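Local coordinates for protein PAN2-PAN3 deadenylation complex catalytic subunit pan2 (Neurospora crassa, PDB 4CZW) that probably shortens the poly(A) tails of mRNA as the catalytic exonuclease subunit of the PAN2-PAN3 deadenylation complex, at residues A[80-83]-A[84-87]; A[86-89]-A[90-94]; A[223-226]-A[227-231]. All coordinates share one frame; numbering follows the deposited sequence.

Contact 1 of 3, residues A[80-83]-A[84-87]. With ZN (zinc ion), chain B.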
# COMPACT_ATOMS: atom_id res chain seq x y z
N CYS A 80 -7.09 7.48 6.98
CA CYS A 80 -7.93 6.80 6.01
C CYS A 80 -7.11 5.73 5.30
O CYS A 80 -6.37 6.02 4.36
CB CYS A 80 -8.51 7.79 5.00
SG CYS A 80 -9.55 7.07 3.72
N LEU A 81 -7.24 4.49 5.76
CA LEU A 81 -6.38 3.39 5.31
C LEU A 81 -6.53 3.07 3.83
O LEU A 81 -5.58 2.61 3.19
CB LEU A 81 -6.66 2.14 6.14
CG LEU A 81 -6.35 2.25 7.63
CD1 LEU A 81 -6.63 0.94 8.35
CD2 LEU A 81 -4.91 2.70 7.85
N LEU A 82 -7.71 3.31 3.27
CA LEU A 82 -7.94 3.04 1.86
C LEU A 82 -7.17 4.03 0.99
O LEU A 82 -6.62 3.66 -0.05
CB LEU A 82 -9.43 3.09 1.53
CG LEU A 82 -9.79 2.67 0.10
CD1 LEU A 82 -9.19 1.31 -0.22
CD2 LEU A 82 -11.30 2.64 -0.09
N CYS A 83 -7.14 5.29 1.41
CA CYS A 83 -6.33 6.30 0.73
C CYS A 83 -4.86 5.94 0.82
O CYS A 83 -4.13 6.01 -0.18
CB CYS A 83 -6.58 7.68 1.34
SG CYS A 83 -7.99 8.57 0.65
N GLU A 84 -4.42 5.56 2.01
CA GLU A 84 -3.04 5.15 2.24
C GLU A 84 -2.71 3.91 1.41
O GLU A 84 -1.58 3.76 0.94
CB GLU A 84 -2.80 4.88 3.72
CG GLU A 84 -3.08 6.08 4.62
CD GLU A 84 -2.10 7.22 4.41
OE1 GLU A 84 -0.96 6.95 3.96
OE2 GLU A 84 -2.46 8.38 4.69
N LEU A 85 -3.69 3.04 1.23
CA LEU A 85 -3.52 1.85 0.40
C LEU A 85 -3.28 2.25 -1.05
O LEU A 85 -2.46 1.64 -1.74
CB LEU A 85 -4.74 0.93 0.50
CG LEU A 85 -4.66 -0.23 1.49
CD1 LEU A 85 -5.96 -1.00 1.51
CD2 LEU A 85 -3.50 -1.15 1.13
N GLY A 86 -4.00 3.27 -1.51
CA GLY A 86 -3.83 3.77 -2.86
C GLY A 86 -2.45 4.36 -3.07
O GLY A 86 -1.85 4.19 -4.13
N TYR A 87 -1.94 5.04 -2.04
CA TYR A 87 -0.61 5.64 -2.10
C TYR A 87 0.47 4.58 -2.22
O TYR A 87 1.38 4.70 -3.04
CB TYR A 87 -0.36 6.50 -0.86
CG TYR A 87 -1.37 7.61 -0.64
CD1 TYR A 87 -2.06 8.17 -1.71
CD2 TYR A 87 -1.62 8.10 0.63
CE1 TYR A 87 -2.98 9.18 -1.52
CE2 TYR A 87 -2.55 9.11 0.83
CZ TYR A 87 -3.22 9.64 -0.24
OH TYR A 87 -4.14 10.65 -0.04
ZN ZN B . -9.98 8.14 1.74
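The Y87 ring lies flat over the backbone oxygen of C83, one turn back along the helix. C83 O sits 3.1 Å above the ring plane, over its centre. Y87 CG is anti to its own carbonyl carbon (chi1 -58°), which swings the ring back over that earlier turn. The same C83 O accepts Y87 N at 3.0 Å. E84 OE1 comes to the ring edge, in plane.

C80 is the N-cap of the helix, and C80 O accepts the E84 N-H at 3.1 Å. C80 and C83 form a CxxC pair on the zinc ion. Each SG, of C80 and of C83, is 2.3 Å from the zinc. The C80 sulfur points away from its own backbone N (chi1 179°) to reach the metal. H70 and C75 complete the site. The zinc therefore ties the start of helix 81-94 to H70 of helix 61-71.

L82 CD1 meets L85 CD1 at 4.3 Å. These leucines pack on helix 61-71 and helix 130-149 within the USP-like domain. L81 and L85 also reach helix 103-109. On another flank Y87 meets Y533 and W537 of helix 529-541, which belongs to the exonuclease part.

Contact 2 of 3, residues A[86-89]-A[90-94]; sequences GYVF and DMLQK
V88 and M91, which is built as selenomethionine, make one of two apolar contacts along this helix. V88 CG2 touches the terminal methyl, M91 CE, at 4.0 Å. The M91 chain bends at chi3 (-61°), which turns this methyl back over V88. The other branch, V88 CG1, meets L92 CD1 at 4.3 Å. V88 therefore offers one methyl to each of the two residues.

Backbone bonds link the two halves in the i to i+4 pattern. D90 N bonds to G86 O at 2.9 Å, and M91 N to Y87 O and L92 N to V88 O follow the same pattern. Q93 N to F89 O is weak at 3.2 Å.

The polar group lies on the D90 flank. Q93 NE2 donates to D90 OD1 at 3.0 Å, nearly straight at 165°. It reaches OD1 from the anti side, 20° out of the carboxylate plane. K94 NZ forms a longer salt bridge to the same D90 OD1, at 3.5 Å. The second oxygen, D90 OD2, has weak hydrogen bonds from W537 and N541 of helix 529-541. A leucine in place of Q93 has no amide, and D90 OD1 would probably be left to the long K94 bridge, its carboxylate freer to turn.

D90 thus has partners on both oxygens, which probably limits the rotation of its carboxylate. The amide and the ammonium are likely to favour its charged form. Its weak bonds to W537 and N541 link the last turns of this USP-like domain helix to the exonuclease part.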
# COMPACT_ATOMS: atom_id res chain seq x y z
N GLY A 86 -4.00 3.27 -1.51
CA GLY A 86 -3.83 3.77 -2.86
C GLY A 86 -2.45 4.36 -3.07
O GLY A 86 -1.85 4.19 -4.13
N TYR A 87 -1.94 5.04 -2.04
CA TYR A 87 -0.61 5.64 -2.10
C TYR A 87 0.47 4.58 -2.22
O TYR A 87 1.38 4.70 -3.04
CB TYR A 87 -0.36 6.50 -0.86
CG TYR A 87 -1.37 7.61 -0.64
CD1 TYR A 87 -2.06 8.17 -1.71
CD2 TYR A 87 -1.62 8.10 0.63
CE1 TYR A 87 -2.98 9.18 -1.52
CE2 TYR A 87 -2.55 9.11 0.83
CZ TYR A 87 -3.22 9.64 -0.24
OH TYR A 87 -4.14 10.65 -0.04
N VAL A 88 0.36 3.54 -1.40
CA VAL A 88 1.32 2.44 -1.42
C VAL A 88 1.27 1.68 -2.74
O VAL A 88 2.31 1.35 -3.31
CB VAL A 88 1.08 1.46 -0.25
CG1 VAL A 88 2.03 0.28 -0.33
CG2 VAL A 88 1.23 2.18 1.08
N PHE A 89 0.06 1.40 -3.21
CA PHE A 89 -0.13 0.71 -4.48
C PHE A 89 0.44 1.53 -5.63
O PHE A 89 1.01 0.99 -6.58
CB PHE A 89 -1.61 0.42 -4.73
CG PHE A 89 -2.19 -0.61 -3.81
CD1 PHE A 89 -1.37 -1.40 -3.02
CD2 PHE A 89 -3.56 -0.79 -3.73
CE1 PHE A 89 -1.91 -2.35 -2.17
CE2 PHE A 89 -4.10 -1.74 -2.89
CZ PHE A 89 -3.28 -2.52 -2.11
N ASP A 90 0.28 2.85 -5.54
CA ASP A 90 0.78 3.76 -6.56
C ASP A 90 2.30 3.75 -6.59
O ASP A 90 2.91 3.81 -7.65
CB ASP A 90 0.26 5.18 -6.30
CG ASP A 90 0.40 6.07 -7.52
OD1 ASP A 90 0.41 5.54 -8.65
OD2 ASP A 90 0.49 7.31 -7.34
N MSE A 91 2.91 3.66 -5.41
CA MSE A 91 4.37 3.62 -5.31
C MSE A 91 4.93 2.33 -5.88
O MSE A 91 6.00 2.32 -6.49
CB MSE A 91 4.81 3.79 -3.86
CG MSE A 91 4.56 5.17 -3.28
SE MSE A 91 5.39 5.42 -1.53
CE MSE A 91 4.44 4.04 -0.53
N LEU A 92 4.20 1.23 -5.69
CA LEU A 92 4.65 -0.08 -6.15
C LEU A 92 4.53 -0.22 -7.67
O LEU A 92 5.19 -1.06 -8.27
CB LEU A 92 3.85 -1.19 -5.46
CG LEU A 92 4.07 -1.32 -3.95
CD1 LEU A 92 3.22 -2.45 -3.38
CD2 LEU A 92 5.55 -1.55 -3.65
N GLN A 93 3.70 0.62 -8.28
CA GLN A 93 3.51 0.57 -9.73
C GLN A 93 4.29 1.69 -10.42
O GLN A 93 4.58 1.60 -11.62
CB GLN A 93 2.03 0.65 -10.09
CG GLN A 93 1.36 1.98 -9.76
CD GLN A 93 -0.11 1.99 -10.11
OE1 GLN A 93 -0.68 0.97 -10.49
NE2 GLN A 93 -0.74 3.16 -9.97
N LYS A 94 4.63 2.74 -9.68
CA LYS A 94 5.44 3.82 -10.21
C LYS A 94 6.92 3.58 -9.96
O LYS A 94 7.77 3.95 -10.78
CB LYS A 94 5.04 5.17 -9.60
CG LYS A 94 3.72 5.74 -10.08
CD LYS A 94 3.64 7.22 -9.75
CE LYS A 94 2.25 7.78 -9.99
NZ LYS A 94 1.73 7.41 -11.34

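Contact 3 of 3, residues A[223-226]-A[227-231]; sequences QRIT and FSQVL
The Q229 amide has T226 over one face, and I225 comes in beside its oxygen end. T226 N donates to Q229 OE1 at 3.1 Å and is straight at the hydrogen, 170°. The donor stands above the carbonyl plane, 55° out of it. T226 OG1 lies over the same face, 3.4 Å from Q229 CD. I225 CG2 approaches Q229 OE1 at 4.0 Å, and these two side chains cross at about a right angle.

T226 is the N-cap of the helix. Its bond to the Q229 side chain is one half of a capping box. In return T226 OG1 accepts Q229 N, a weak bond at 3.4 Å. Q229 N also makes a weak bond to T226 O, at 3.3 Å. T226 OG1 lies between its backbone N and carbonyl carbon (chi1 66°), which brings it over the first turn of the helix. T226 O accepts V230 N at 3.2 Å, the first regular helical bond here.

I225 CG2 also touches V230 CG2 at 4.2 Å. This apolar pair joins the residue before the N-cap to the fourth residue of the helix, as in a hydrophobic staple. Box and staple together probably help set the direction in which the chain enters helix 227-235.

The helix packs on the large mixed sheet of the USP-like domain. F227 and L231 both touch L269 of strand 266-270, and L231 reaches I292 and I294 of strand 291-297. S228 OG is hydrogen-bonded to E305 of strand 300-305. I225 O accepts a hydrogen bond from W287 NE1 in a nearby loop, and V230 touches the same tryptophan.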
# COMPACT_ATOMS: atom_id res chain seq x y z
N GLN A 223 -7.72 -39.11 4.87
CA GLN A 223 -6.98 -39.38 3.64
C GLN A 223 -7.67 -38.74 2.44
O GLN A 223 -8.90 -38.67 2.39
CB GLN A 223 -6.83 -40.89 3.43
CG GLN A 223 -5.96 -41.27 2.24
CD GLN A 223 -4.55 -40.73 2.34
OE1 GLN A 223 -3.97 -40.68 3.43
NE2 GLN A 223 -4.00 -40.30 1.21
N ARG A 224 -6.87 -38.29 1.48
CA ARG A 224 -7.36 -37.63 0.27
C ARG A 224 -8.21 -36.41 0.59
O ARG A 224 -9.27 -36.20 -0.01
CB ARG A 224 -8.15 -38.61 -0.60
CG ARG A 224 -7.29 -39.70 -1.23
CD ARG A 224 -8.11 -40.58 -2.17
NE ARG A 224 -7.27 -41.54 -2.87
CZ ARG A 224 -7.73 -42.43 -3.76
NH1 ARG A 224 -9.02 -42.47 -4.04
NH2 ARG A 224 -6.89 -43.27 -4.35
N ILE A 225 -7.75 -35.61 1.55
CA ILE A 225 -8.42 -34.36 1.89
C ILE A 225 -7.93 -33.25 0.96
O ILE A 225 -6.74 -32.97 0.89
CB ILE A 225 -8.14 -33.95 3.35
CG1 ILE A 225 -8.23 -35.17 4.27
CG2 ILE A 225 -9.11 -32.86 3.79
CD1 ILE A 225 -7.86 -34.88 5.71
N THR A 226 -8.86 -32.64 0.23
CA THR A 226 -8.51 -31.63 -0.76
C THR A 226 -8.73 -30.21 -0.24
O THR A 226 -9.42 -30.01 0.76
CB THR A 226 -9.30 -31.81 -2.06
OG1 THR A 226 -10.69 -31.58 -1.82
CG2 THR A 226 -9.12 -33.22 -2.60
N PHE A 227 -8.14 -29.24 -0.93
CA PHE A 227 -8.29 -27.83 -0.57
C PHE A 227 -9.72 -27.36 -0.80
O PHE A 227 -10.23 -26.51 -0.07
CB PHE A 227 -7.31 -26.97 -1.38
CG PHE A 227 -7.50 -25.49 -1.18
CD1 PHE A 227 -7.00 -24.86 -0.05
CD2 PHE A 227 -8.17 -24.73 -2.12
CE1 PHE A 227 -7.17 -23.50 0.14
CE2 PHE A 227 -8.35 -23.37 -1.94
CZ PHE A 227 -7.84 -22.76 -0.81
N SER A 228 -10.37 -27.92 -1.83
CA SER A 228 -11.74 -27.57 -2.15
C SER A 228 -12.69 -27.95 -1.02
O SER A 228 -13.64 -27.24 -0.72
CB SER A 228 -12.18 -28.26 -3.45
OG SER A 228 -11.37 -27.84 -4.54
N GLN A 229 -12.40 -29.08 -0.38
CA GLN A 229 -13.20 -29.56 0.75
C GLN A 229 -12.97 -28.69 1.99
O GLN A 229 -13.91 -28.42 2.74
CB GLN A 229 -12.87 -31.02 1.06
CG GLN A 229 -13.30 -32.00 -0.02
CD GLN A 229 -12.70 -33.38 0.17
OE1 GLN A 229 -11.76 -33.56 0.94
NE2 GLN A 229 -13.25 -34.36 -0.53
N VAL A 230 -11.73 -28.27 2.19
CA VAL A 230 -11.38 -27.42 3.33
C VAL A 230 -12.00 -26.04 3.17
O VAL A 230 -12.49 -25.45 4.14
CB VAL A 230 -9.85 -27.30 3.48
CG1 VAL A 230 -9.49 -26.28 4.55
CG2 VAL A 230 -9.24 -28.66 3.82
N LEU A 231 -12.00 -25.53 1.95
CA LEU A 231 -12.62 -24.24 1.65
C LEU A 231 -14.13 -24.29 1.87
O LEU A 231 -14.71 -23.38 2.46
CB LEU A 231 -12.31 -23.82 0.21
CG LEU A 231 -13.01 -22.55 -0.29
CD1 LEU A 231 -12.67 -21.37 0.60
CD2 LEU A 231 -12.62 -22.27 -1.74

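Contacts 1 and 2 are both buried and lie on one helix, 81-94. They share G86 and Y87, and their centres are 10 Å apart. Contact 3 is only partly buried. It starts a different helix, 227-235, about 36 Å from either of the others between centres. All three belong to the USP-like domain. Contacts 1 and 3 both begin helices, but differently: one cap residue binds zinc, the other closes a capping box. Contact 2 ends its helix with a carboxylate, amide and ammonium group. Contacts 1 and 2 also face the exonuclease part, whereas contact 3 lies against a sheet of its own domain.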